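Local coordinates for putative mandelate racemase (Salmonella typhimurium, PDB 2O56), which binds magnesium and, as a member of the enolase superfamily, is probably a hydro-lyase (dehydratase), although its substrate is not established, at residues N183-N188 with H223-T228; I232-M237 with F244-P249. One frame throughout, in Å; residues are numbered along the deposited sequence. Where two conformers were deposited one is given.

Contact 1 of 2, residues N183-N188 with H223-T228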
ATOM      1  N   ASN A 183     -43.218  -9.735  12.392  1.00 39.48           N
ATOM      2  CA  ASN A 183     -42.414  -8.898  13.292  1.00 38.38           C
ATOM      3  C   ASN A 183     -41.257  -8.242  12.531  1.00 39.83           C
ATOM      4  O   ASN A 183     -40.584  -8.907  11.746  1.00 39.60           O
ATOM      5  CB  ASN A 183     -41.862  -9.735  14.456  1.00 38.37           C
ATOM      6  CG  ASN A 183     -42.949 -10.499  15.208  1.00 47.00           C
ATOM      7  OD1 ASN A 183     -43.813  -9.907  15.849  1.00 46.11           O
ATOM      8  ND2 ASN A 183     -42.895 -11.814  15.146  1.00 36.82           N
ATOM      9  N   TRP A 184     -41.029  -6.953  12.796  1.00 38.42           N
ATOM     10  CA  TRP A 184     -40.050  -6.137  12.079  1.00 41.02           C
ATOM     11  C   TRP A 184     -38.782  -5.966  12.894  1.00 46.04           C
ATOM     12  O   TRP A 184     -38.842  -5.456  14.011  1.00 40.49           O
ATOM     13  CB  TRP A 184     -40.628  -4.742  11.768  1.00 42.84           C
ATOM     14  CG  TRP A 184     -39.656  -3.832  11.036  1.00 39.33           C
ATOM     15  CD1 TRP A 184     -39.005  -2.738  11.542  1.00 39.89           C
ATOM     16  CD2 TRP A 184     -39.220  -3.961   9.676  1.00 31.16           C
ATOM     17  NE1 TRP A 184     -38.204  -2.178  10.577  1.00 34.52           N
ATOM     18  CE2 TRP A 184     -38.315  -2.908   9.425  1.00 39.27           C
ATOM     19  CE3 TRP A 184     -39.512  -4.866   8.642  1.00 40.93           C
ATOM     20  CZ2 TRP A 184     -37.693  -2.733   8.182  1.00 39.75           C
ATOM     21  CZ3 TRP A 184     -38.892  -4.692   7.406  1.00 44.16           C
ATOM     22  CH2 TRP A 184     -37.993  -3.631   7.191  1.00 44.12           C
ATOM     23  N   ASN A 185     -37.648  -6.377  12.318  1.00 37.88           N
ATOM     24  CA  ASN A 185     -36.330  -6.139  12.895  1.00 41.97           C
ATOM     25  C   ASN A 185     -36.243  -6.705  14.309  1.00 44.21           C
ATOM     26  O   ASN A 185     -35.946  -5.993  15.272  1.00 41.58           O
ATOM     27  CB  ASN A 185     -35.969  -4.639  12.871  1.00 41.43           C
ATOM     28  CG  ASN A 185     -34.489  -4.380  13.141  1.00 40.17           C
ATOM     29  OD1 ASN A 185     -33.631  -5.224  12.867  1.00 49.46           O
ATOM     30  ND2 ASN A 185     -34.189  -3.203  13.681  1.00 49.34           N
ATOM     31  N   GLN A 186     -36.518  -7.994  14.446  1.00 36.44           N
ATOM     32  CA  GLN A 186     -36.461  -8.575  15.765  1.00 44.81           C
ATOM     33  C   GLN A 186     -35.558  -9.784  15.880  1.00 45.34           C
ATOM     34  O   GLN A 186     -35.294 -10.259  16.990  1.00 54.78           O
ATOM     35  CB  GLN A 186     -37.857  -8.849  16.289  1.00 35.93           C
ATOM     36  CG  GLN A 186     -38.484  -7.628  16.941  1.00 41.51           C
ATOM     37  CD  GLN A 186     -39.929  -7.860  17.321  1.00 60.87           C
ATOM     38  OE1 GLN A 186     -40.383  -9.003  17.463  1.00 58.27           O
ATOM     39  NE2 GLN A 186     -40.667  -6.773  17.487  1.00 62.44           N
ATOM     40  N   GLN A 187     -35.068 -10.270  14.742  1.00 42.49           N
ATOM     41  CA  GLN A 187     -34.066 -11.339  14.752  1.00 41.54           C
ATOM     42  C   GLN A 187     -32.644 -10.754  14.717  1.00 41.51           C
ATOM     43  O   GLN A 187     -32.438  -9.627  14.261  1.00 46.18           O
ATOM     44  CB  GLN A 187     -34.329 -12.369  13.636  1.00 39.03           C
ATOM     45  CG  GLN A 187     -34.448 -11.769  12.273  1.00 56.37           C
ATOM     46  CD  GLN A 187     -35.401 -12.493  11.349  1.00 51.17           C
ATOM     47  OE1 GLN A 187     -35.643 -13.695  11.483  1.00 41.23           O
ATOM     48  NE2 GLN A 187     -35.935 -11.755  10.377  1.00 50.52           N
ATOM     49  N   ASN A 188     -31.674 -11.497  15.239  1.00 45.21           N
ATOM     50  CA  ASN A 188     -30.283 -11.052  15.184  1.00 45.27           C
ATOM     51  C   ASN A 188     -29.717 -11.356  13.806  1.00 36.54           C
ATOM     52  O   ASN A 188     -29.544 -12.519  13.429  1.00 34.75           O
ATOM     53  CB  ASN A 188     -29.443 -11.727  16.278  1.00 47.29           C
ATOM     54  CG  ASN A 188     -27.962 -11.363  16.195  1.00 61.43           C
ATOM     55  OD1 ASN A 188     -27.602 -10.208  15.959  1.00 44.46           O
ATOM     56  ND2 ASN A 188     -27.099 -12.354  16.393  1.00 65.56           N
ATOM     57  N   HIS A 223     -30.881  -1.860   5.428  1.00 25.47           N
ATOM     58  CA  HIS A 223     -31.042  -0.968   6.584  1.00 29.84           C
ATOM     59  C   HIS A 223     -29.861  -1.000   7.565  1.00 24.88           C
ATOM     60  O   HIS A 223     -29.979  -0.452   8.663  1.00 27.12           O
ATOM     61  CB  HIS A 223     -32.319  -1.302   7.371  1.00 26.71           C
ATOM     62  CG  HIS A 223     -33.590  -0.831   6.734  1.00 37.55           C
ATOM     63  ND1 HIS A 223     -34.491  -1.699   6.142  1.00 39.54           N
ATOM     64  CD2 HIS A 223     -34.128   0.406   6.623  1.00 35.60           C
ATOM     65  CE1 HIS A 223     -35.520  -1.013   5.683  1.00 32.32           C
ATOM     66  NE2 HIS A 223     -35.325   0.265   5.961  1.00 34.25           N
ATOM     67  N   ALA A 224     -28.756  -1.648   7.174  1.00 23.84           N
ATOM     68  CA  ALA A 224     -27.640  -1.973   8.072  1.00 27.45           C
ATOM     69  C   ALA A 224     -28.060  -2.765   9.304  1.00 28.97           C
ATOM     70  O   ALA A 224     -27.489  -2.587  10.395  1.00 32.05           O
ATOM     71  CB  ALA A 224     -26.847  -0.699   8.458  1.00 24.17           C
ATOM     72  N   PHE A 225     -29.053  -3.648   9.125  1.00 28.85           N
ATOM     73  CA  PHE A 225     -29.464  -4.581  10.176  1.00 29.73           C
ATOM     74  C   PHE A 225     -28.514  -5.789  10.108  1.00 25.99           C
ATOM     75  O   PHE A 225     -28.293  -6.505  11.091  1.00 29.40           O
ATOM     76  CB  PHE A 225     -30.934  -5.050   9.974  1.00 24.94           C
ATOM     77  CG  PHE A 225     -31.992  -3.942  10.117  1.00 23.36           C
ATOM     78  CD1 PHE A 225     -31.758  -2.810  10.901  1.00 29.98           C
ATOM     79  CD2 PHE A 225     -33.228  -4.066   9.486  1.00 36.95           C
ATOM     80  CE1 PHE A 225     -32.725  -1.818  11.040  1.00 33.19           C
ATOM     81  CE2 PHE A 225     -34.210  -3.081   9.616  1.00 30.93           C
ATOM     82  CZ  PHE A 225     -33.962  -1.954  10.408  1.00 33.74           C
ATOM     83  N   THR A 226     -27.969  -6.019   8.925  1.00 24.91           N
ATOM     84  CA  THR A 226     -26.943  -7.024   8.713  1.00 25.63           C
ATOM     85  C   THR A 226     -25.561  -6.466   9.105  1.00 31.18           C
ATOM     86  O   THR A 226     -25.379  -5.241   9.240  1.00 25.18           O
ATOM     87  CB  THR A 226     -26.895  -7.450   7.234  1.00 26.96           C
ATOM     88  OG1 THR A 226     -27.071  -6.295   6.400  1.00 22.63           O
ATOM     89  CG2 THR A 226     -28.006  -8.470   6.914  1.00 23.54           C
ATOM     90  N   ASP A 227     -24.595  -7.364   9.298  1.00 27.62           N
ATOM     91  CA  ASP A 227     -23.200  -6.945   9.368  1.00 33.77           C
ATOM     92  C   ASP A 227     -22.465  -7.427   8.118  1.00 30.08           C
ATOM     93  O   ASP A 227     -23.097  -7.930   7.183  1.00 26.33           O
ATOM     94  CB  ASP A 227     -22.543  -7.376  10.701  1.00 24.47           C
ATOM     95  CG  ASP A 227     -22.269  -8.889  10.787  1.00 36.50           C
ATOM     96  OD1 ASP A 227     -22.732  -9.656   9.917  1.00 34.04           O
ATOM     97  OD2 ASP A 227     -21.592  -9.321  11.754  1.00 36.77           O
ATOM     98  N   THR A 228     -21.143  -7.291   8.097  1.00 28.11           N
ATOM     99  CA  THR A 228     -20.344  -7.685   6.929  1.00 27.44           C
ATOM    100  C   THR A 228     -20.595  -9.133   6.492  1.00 29.40           C
ATOM    101  O   THR A 228     -20.858  -9.393   5.327  1.00 26.42           O
ATOM    102  CB  THR A 228     -18.840  -7.472   7.185  1.00 23.11           C
ATOM    103  OG1 THR A 228     -18.633  -6.110   7.548  1.00 26.42           O
ATOM    104  CG2 THR A 228     -18.009  -7.781   5.932  1.00 23.63           C
TER
HETATM  105  O   HOH W   1     -30.277  -7.054  13.316  1.00 48.56           O
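The phenyl ring of Phe225 is sandwiched between a side-chain amide and a methylene group: Asn185 lies on one face and CB of His223 on the opposite one, while Trp184 meets its edge with CZ2. Amide and ring are stacked, their planes 17° apart. OD1 of Asn185 sits over the ring centre, 3.4 Å above the plane, and ND2 lies nearer the rim, 3.3 Å from Phe225 CE1. A chi1 of -166° carries the Asn185 amide out over Phe225, and the second torsion, chi2, turns it nearly flat to the ring. Beside this sandwich the benzo end of Trp184 turns its edge to the imidazole of His223 in an offset edge-to-face pair, with planes at 89° and Trp184 CZ2 3.7 Å from His223 CE1. The same CZ2 is 3.8 Å from Phe225 CE2, so one corner of the indole serves both rings and closes a cluster of three aromatic side chains. In the TIM-barrel C-terminal domain of the enolase superfamily, these are loops that follow strands 170-173 and 217-221 and lead into helices 195-212 and 228-238. They belong to the C-terminal ends of the barrel strands, where the magnesium site lies, and His223 follows the magnesium ligand Glu221 by two residues. ND1 of the imidazole is hydrogen-bonded to Asp174, which helps hold the rotation of the ring that Trp184 approaches. Farther out, a water donates to Phe225 O at 3.0 Å and weakly to Gln187 O at 3.5 Å, bridging the two backbones. At the end of 223-228, Asp227 occupies the N-cap position of helix 228-238. Lys84 of a second subunit packs on Asn185.

Contact 2 of 2, residues I232-M237 with F244-P249. With MG (magnesium ion), chain I.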
ATOM      1  N   ILE A 232     -22.807 -10.140   3.061  1.00 19.63           N
ATOM      2  CA  ILE A 232     -22.175 -10.955   2.015  1.00 19.21           C
ATOM      3  C   ILE A 232     -22.955 -12.236   1.711  1.00 27.56           C
ATOM      4  O   ILE A 232     -23.137 -12.584   0.555  1.00 25.19           O
ATOM      5  CB  ILE A 232     -20.694 -11.261   2.317  1.00 27.02           C
ATOM      6  CG1 ILE A 232     -19.858  -9.972   2.181  1.00 23.16           C
ATOM      7  CG2 ILE A 232     -20.150 -12.362   1.375  1.00 23.93           C
ATOM      8  CD1 ILE A 232     -18.498 -10.055   2.878  1.00 24.36           C
ATOM      9  N   GLN A 233     -23.423 -12.916   2.753  1.00 25.12           N
ATOM     10  CA  GLN A 233     -24.184 -14.167   2.585  1.00 24.52           C
ATOM     11  C   GLN A 233     -25.435 -13.892   1.737  1.00 26.18           C
ATOM     12  O   GLN A 233     -25.687 -14.563   0.737  1.00 30.08           O
ATOM     13  CB  GLN A 233     -24.583 -14.696   3.967  1.00 27.26           C
ATOM     14  CG  GLN A 233     -24.904 -16.189   3.988  1.00 31.15           C
ATOM     15  CD  GLN A 233     -25.318 -16.677   5.369  1.00 33.45           C
ATOM     16  OE1 GLN A 233     -24.872 -16.158   6.391  1.00 31.77           O
ATOM     17  NE2 GLN A 233     -26.197 -17.674   5.396  1.00 31.09           N
ATOM     18  N   PHE A 234     -26.180 -12.860   2.124  1.00 25.33           N
ATOM     19  CA  PHE A 234     -27.386 -12.471   1.414  1.00 27.06           C
ATOM     20  C   PHE A 234     -27.138 -11.951   0.006  1.00 34.43           C
ATOM     21  O   PHE A 234     -27.830 -12.344  -0.939  1.00 23.45           O
ATOM     22  CB  PHE A 234     -28.209 -11.465   2.219  1.00 26.32           C
ATOM     23  CG  PHE A 234     -29.570 -11.237   1.642  1.00 30.57           C
ATOM     24  CD1 PHE A 234     -30.483 -12.293   1.561  1.00 24.87           C
ATOM     25  CD2 PHE A 234     -29.928  -9.993   1.139  1.00 25.35           C
ATOM     26  CE1 PHE A 234     -31.735 -12.101   1.010  1.00 31.21           C
ATOM     27  CE2 PHE A 234     -31.186  -9.794   0.589  1.00 32.81           C
ATOM     28  CZ  PHE A 234     -32.090 -10.858   0.528  1.00 23.34           C
ATOM     29  N   GLY A 235     -26.147 -11.078  -0.153  1.00 23.74           N
ATOM     30  CA  GLY A 235     -25.883 -10.500  -1.484  1.00 22.55           C
ATOM     31  C   GLY A 235     -25.555 -11.550  -2.530  1.00 24.33           C
ATOM     32  O   GLY A 235     -26.018 -11.470  -3.680  1.00 29.56           O
ATOM     33  N   ARG A 236     -24.768 -12.545  -2.128  1.00 27.68           N
ATOM     34  CA  ARG A 236     -24.371 -13.655  -3.001  0.60 32.52           C
ATOM     35  C   ARG A 236     -25.577 -14.495  -3.427  1.00 25.51           C
ATOM     36  O   ARG A 236     -25.613 -15.019  -4.531  1.00 31.00           O
ATOM     37  CB  ARG A 236     -23.364 -14.563  -2.292  0.60 31.80           C
ATOM     38  CG  ARG A 236     -21.929 -14.049  -2.305  0.60 42.84           C
ATOM     39  CD  ARG A 236     -20.966 -15.117  -1.810  0.60 48.84           C
ATOM     40  NE  ARG A 236     -19.586 -14.645  -1.793  0.60 43.63           N
ATOM     41  CZ  ARG A 236     -18.694 -14.948  -0.854  0.60 49.15           C
ATOM     42  NH1 ARG A 236     -19.024 -15.730   0.172  0.60 35.41           N
ATOM     43  NH2 ARG A 236     -17.466 -14.456  -0.941  0.60 29.54           N
ATOM     44  N   MET A 237     -26.550 -14.624  -2.526  1.00 26.89           N
ATOM     45  CA  MET A 237     -27.813 -15.340  -2.801  1.00 34.03           C
ATOM     46  C   MET A 237     -28.654 -14.620  -3.865  1.00 34.53           C
ATOM     47  O   MET A 237     -29.248 -15.261  -4.736  1.00 35.08           O
ATOM     48  CB  MET A 237     -28.639 -15.472  -1.526  1.00 28.91           C
ATOM     49  CG  MET A 237     -28.068 -16.433  -0.488  1.00 40.40           C
ATOM     50  SD  MET A 237     -29.186 -16.678   0.921  1.00 46.46           S
ATOM     51  CE  MET A 237     -30.560 -17.418   0.074  1.00 34.33           C
ATOM     52  N   PHE A 244     -30.469  -3.935  -8.854  1.00 28.72           N
ATOM     53  CA  PHE A 244     -30.084  -2.606  -9.405  1.00 24.07           C
ATOM     54  C   PHE A 244     -28.970  -1.989  -8.546  1.00 29.92           C
ATOM     55  O   PHE A 244     -27.901  -1.630  -9.043  1.00 28.04           O
ATOM     56  CB  PHE A 244     -31.293  -1.676  -9.358  1.00 16.93           C
ATOM     57  CG  PHE A 244     -31.187  -0.461 -10.217  1.00 22.96           C
ATOM     58  CD1 PHE A 244     -30.830  -0.551 -11.557  1.00 33.91           C
ATOM     59  CD2 PHE A 244     -31.514   0.787  -9.693  1.00 30.63           C
ATOM     60  CE1 PHE A 244     -30.763   0.595 -12.342  1.00 32.98           C
ATOM     61  CE2 PHE A 244     -31.456   1.942 -10.480  1.00 29.55           C
ATOM     62  CZ  PHE A 244     -31.064   1.839 -11.796  1.00 26.26           C
ATOM     63  N   TYR A 245     -29.248  -1.856  -7.258  1.00 25.02           N
ATOM     64  CA  TYR A 245     -28.173  -1.786  -6.277  1.00 24.60           C
ATOM     65  C   TYR A 245     -28.554  -2.324  -4.911  1.00 25.77           C
ATOM     66  O   TYR A 245     -29.714  -2.633  -4.659  1.00 27.55           O
ATOM     67  CB  TYR A 245     -27.590  -0.376  -6.222  1.00 19.90           C
ATOM     68  CG  TYR A 245     -28.579   0.780  -6.125  1.00 18.58           C
ATOM     69  CD1 TYR A 245     -29.076   1.199  -4.897  1.00 25.62           C
ATOM     70  CD2 TYR A 245     -28.962   1.497  -7.266  1.00 23.48           C
ATOM     71  CE1 TYR A 245     -29.944   2.275  -4.803  1.00 26.05           C
ATOM     72  CE2 TYR A 245     -29.832   2.581  -7.174  1.00 22.34           C
ATOM     73  CZ  TYR A 245     -30.324   2.951  -5.946  1.00 22.80           C
ATOM     74  OH  TYR A 245     -31.172   4.027  -5.844  1.00 28.34           O
ATOM     75  N   TYR A 246     -27.557  -2.451  -4.031  1.00 24.84           N
ATOM     76  CA  TYR A 246     -27.688  -3.160  -2.769  1.00 20.76           C
ATOM     77  C   TYR A 246     -27.412  -2.112  -1.690  1.00 25.52           C
ATOM     78  O   TYR A 246     -26.293  -1.638  -1.597  1.00 24.07           O
ATOM     79  CB  TYR A 246     -26.585  -4.222  -2.722  1.00 22.24           C
ATOM     80  CG  TYR A 246     -26.667  -5.255  -1.604  1.00 26.41           C
ATOM     81  CD1 TYR A 246     -27.889  -5.629  -1.050  1.00 27.73           C
ATOM     82  CD2 TYR A 246     -25.503  -5.873  -1.121  1.00 28.23           C
ATOM     83  CE1 TYR A 246     -27.955  -6.586  -0.046  1.00 24.30           C
ATOM     84  CE2 TYR A 246     -25.559  -6.842  -0.108  1.00 22.97           C
ATOM     85  CZ  TYR A 246     -26.784  -7.189   0.422  1.00 24.16           C
ATOM     86  OH  TYR A 246     -26.846  -8.126   1.417  1.00 23.89           O
ATOM     87  N   GLU A 247     -28.424  -1.748  -0.899  1.00 22.35           N
ATOM     88  CA  GLU A 247     -28.407  -0.509  -0.112  1.00 22.80           C
ATOM     89  C   GLU A 247     -28.083  -0.754   1.365  1.00 23.91           C
ATOM     90  O   GLU A 247     -28.675  -1.618   2.019  1.00 22.97           O
ATOM     91  CB  GLU A 247     -29.757   0.248  -0.231  1.00 21.39           C
ATOM     92  CG  GLU A 247     -29.849   1.437   0.695  1.00 25.78           C
ATOM     93  CD  GLU A 247     -31.074   2.296   0.479  1.00 35.46           C
ATOM     94  OE1 GLU A 247     -31.642   2.312  -0.638  1.00 40.72           O
ATOM     95  OE2 GLU A 247     -31.474   2.967   1.447  1.00 39.72           O
ATOM     96  N   GLU A 248     -27.137   0.018   1.889  1.00 26.26           N
ATOM     97  CA  GLU A 248     -26.710  -0.107   3.278  1.00 21.05           C
ATOM     98  C   GLU A 248     -26.511  -1.538   3.787  1.00 20.51           C
ATOM     99  O   GLU A 248     -27.091  -1.910   4.811  1.00 25.37           O
ATOM    100  CB  GLU A 248     -27.712   0.622   4.192  1.00 31.18           C
ATOM    101  CG  GLU A 248     -27.623   2.142   4.115  1.00 31.24           C
ATOM    102  CD  GLU A 248     -28.091   2.808   5.382  1.00 40.80           C
ATOM    103  OE1 GLU A 248     -29.281   2.662   5.699  1.00 37.57           O
ATOM    104  OE2 GLU A 248     -27.276   3.475   6.063  1.00 37.43           O
ATOM    105  N   PRO A 249     -25.672  -2.344   3.102  1.00 23.22           N
ATOM    106  CA  PRO A 249     -25.486  -3.708   3.598  1.00 22.47           C
ATOM    107  C   PRO A 249     -24.870  -3.712   5.015  1.00 25.25           C
ATOM    108  O   PRO A 249     -25.076  -4.635   5.799  1.00 22.01           O
ATOM    109  CB  PRO A 249     -24.503  -4.303   2.587  1.00 23.65           C
ATOM    110  CG  PRO A 249     -23.781  -3.119   2.000  1.00 28.18           C
ATOM    111  CD  PRO A 249     -24.815  -2.062   1.931  1.00 25.40           C
TER
HETATM  112 MG    MG I2001     -32.578   3.306   3.323  1.00 38.11          MG
HETATM  113  O   HOH W   2     -34.285   4.639   2.835  1.00 49.56           O
HETATM  114  O   HOH W   3     -31.129   1.832   4.559  1.00 40.13           O
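Tyr246 and Phe234 join a strand to the helix before it, within the beta-alpha-beta unit formed by strand 217-221, helix 228-238 and strand 246-247 of the TIM-barrel C-terminal domain of the enolase superfamily. The tight part is small and buried. With chi1 at -170°, the phenol of Tyr246 extends from the strand toward the helix, where its hydroxyl end slips in at the edge of the Phe234 ring, near that ring's plane. OH is 3.6 Å from Phe234 CD2, and the carbon edges are less close, with Tyr246 CE1 4.1 Å from the same CD2. On the neighbouring helical position Gly235 presents bare backbone, and Tyr246 CE2 comes within 3.9 Å of Gly235 CA. The hydroxyl also lies 3.4 Å from Gly235 N, at an angle too poor for a hydrogen bond. Its polar partner is instead Ala231 O, one residue ahead of 232-237, so the buried OH is satisfied by the helix backbone. Leu198 of helix 195-212 and Met222 pack on Phe234 as well.

The helix face turned from the strand makes little contact with 244-249 and is partly exposed. The CB bonds of Gln233 and Arg236 point away there, and Gln233 NE2 is hydrogen-bonded to Leu193 O. On the far side of strand 246-247 the environment becomes polar. Glu247, extended beyond CG, binds the magnesium ion through OE2 alone, which leaves OE1 to form a salt bridge with Lys172 and accept a hydrogen bond from Gln294. Glu221 and Glu273 also bind the metal, and two waters complete its modelled ligands, at 2.2 and 2.4 Å from the magnesium ion, beside Glu247 OE2 at 2.2 Å.

Contact 1 is a surface contact between two loops, whereas contact 2 is buried between a helix and a strand; their centres lie 13 Å apart. Both involve the connection from strand 217-221 to helix 228-238: segment 223-228 leads into the helix whose later residues, 232-237, pack in contact 2. Aromatic groups dominate each, but stacking on an amide and a bridging water mark the loop contact, while the interior one relies on a phenol against a phenyl edge and bare glycine backbone. They also touch directly, through probable hydrogen bonds from Ala224 N to Glu248 O and between Thr226 OG1 and Pro249 O, which tie the loop after strand 217-221 to the one after strand 246-247.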